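Local structure of geranyltranstransferase (Roseobacter denitrificans, 4LLS) at residues Ala33-Gln36 against Ala37-Lys41. The protein probably condenses allylic diphosphates with isopentenyl diphosphate to build longer prenyl diphosphates such as geranylgeranyl diphosphate. Residues are numbered along the deposited sequence; the frame is centred on the assembly and turned at random.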
# COMPACT_ATOMS: atom_id res chain seq x y z
N ALA A 33 -5.54 -18.15 -15.23
CA ALA A 33 -6.90 -18.46 -14.79
C ALA A 33 -6.96 -18.56 -13.25
O ALA A 33 -7.94 -18.07 -12.65
CB ALA A 33 -7.39 -19.76 -15.45
N ALA A 34 -5.95 -19.15 -12.61
CA ALA A 34 -5.91 -19.29 -11.17
C ALA A 34 -5.81 -17.95 -10.44
O ALA A 34 -6.52 -17.74 -9.47
CB ALA A 34 -4.79 -20.18 -10.72
N VAL A 35 -5.00 -17.04 -10.96
CA VAL A 35 -4.90 -15.71 -10.36
C VAL A 35 -6.21 -14.96 -10.51
O VAL A 35 -6.69 -14.34 -9.56
CB VAL A 35 -3.73 -14.92 -10.97
CG1 VAL A 35 -3.80 -13.46 -10.55
CG2 VAL A 35 -2.41 -15.52 -10.55
N GLN A 36 -6.82 -15.01 -11.68
CA GLN A 36 -8.10 -14.33 -11.86
C GLN A 36 -9.16 -14.90 -10.93
O GLN A 36 -9.90 -14.13 -10.30
CB GLN A 36 -8.57 -14.33 -13.30
CG GLN A 36 -9.83 -13.50 -13.52
CD GLN A 36 -9.55 -12.03 -13.34
OE1 GLN A 36 -8.68 -11.47 -14.03
NE2 GLN A 36 -10.14 -11.43 -12.30
N ALA A 37 -9.17 -16.22 -10.77
CA ALA A 37 -10.16 -16.86 -9.89
C ALA A 37 -9.98 -16.42 -8.46
O ALA A 37 -10.95 -16.20 -7.75
CB ALA A 37 -10.07 -18.35 -10.00
N HIS A 38 -8.74 -16.25 -8.05
CA HIS A 38 -8.44 -15.86 -6.68
C HIS A 38 -8.82 -14.40 -6.44
O HIS A 38 -9.42 -14.09 -5.41
CB HIS A 38 -6.97 -16.09 -6.31
CG HIS A 38 -6.81 -16.43 -4.86
ND1 HIS A 38 -6.21 -15.61 -3.94
CD2 HIS A 38 -7.34 -17.46 -4.16
CE1 HIS A 38 -6.30 -16.17 -2.74
NE2 HIS A 38 -6.97 -17.30 -2.86
N PHE A 39 -8.54 -13.50 -7.37
CA PHE A 39 -9.03 -12.13 -7.27
C PHE A 39 -10.54 -12.11 -7.17
O PHE A 39 -11.13 -11.44 -6.34
CB PHE A 39 -8.63 -11.28 -8.48
CG PHE A 39 -7.27 -10.65 -8.36
CD1 PHE A 39 -6.99 -9.79 -7.33
CD2 PHE A 39 -6.27 -10.95 -9.27
CE1 PHE A 39 -5.71 -9.22 -7.20
CE2 PHE A 39 -5.03 -10.34 -9.20
CZ PHE A 39 -4.73 -9.50 -8.12
N ASP A 40 -11.19 -12.91 -7.98
CA ASP A 40 -12.65 -12.93 -8.00
C ASP A 40 -13.17 -13.32 -6.63
O ASP A 40 -14.11 -12.72 -6.11
CB ASP A 40 -13.16 -13.90 -9.05
CG ASP A 40 -12.96 -13.39 -10.50
OD1 ASP A 40 -12.58 -12.22 -10.76
OD2 ASP A 40 -13.21 -14.23 -11.39
N LYS A 41 -12.59 -14.36 -6.05
CA LYS A 41 -13.05 -14.88 -4.75
C LYS A 41 -12.79 -13.88 -3.62
O LYS A 41 -13.67 -13.60 -2.80
CB LYS A 41 -12.38 -16.20 -4.44
CG LYS A 41 -12.82 -17.37 -5.32
CD LYS A 41 -12.01 -18.60 -4.96
CE LYS A 41 -11.98 -19.65 -6.07
NZ LYS A 41 -10.99 -20.72 -5.74
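Four successive i to i+4 bonds, A37 N to A33 O, H38 N to A34 O, F39 N to V35 O and D40 N to Q36 O, all 2.9 to 3.0 Å long, define A33-D40 as regular alpha-helix, a length of helix 22-43 in the all-helical polyprenyl synthetase fold. The straightest is F39 N to V35 O, whose N-H points almost directly at the oxygen. Two i, i+4 side-chain pairs are superimposed on this backbone. Q36 and D40 form the polar one: NE2 of Q36 donates to OD1 of D40 over 3.0 Å at 158°. The acceptor lies close to the amide plane of Q36, whereas NE2 approaches OD1 from above the carboxylate plane; the amide and carboxylate planes themselves are 37° apart. With CG anti to the backbone N (chi1 -174°), the Q36 chain heads toward the next helical turn, and its bend at chi2 brings the amide over to the carboxylate. Were the Q36 side chain cut back to an alanine here, OD1 of D40 would probably lose this amide donor and its carboxylate would be freer to turn. V35 and F39 make the apolar pair on the buried side, running alongside each other in the same direction. Helix 81-102 covers this side, with T89 and E92 against F39, while the W86 ring meets that of H38 edge-to-face. This is a local contact within one helix, away from the annotated sites, although the F39 side chain is about 10 Å from a bound isopentenyl diphosphate. Within the apolar pair, the V35 branch anti to the backbone N does the touching: its CG1 rests 3.6 Å from CE2 and 3.7 Å from CD2 of F39.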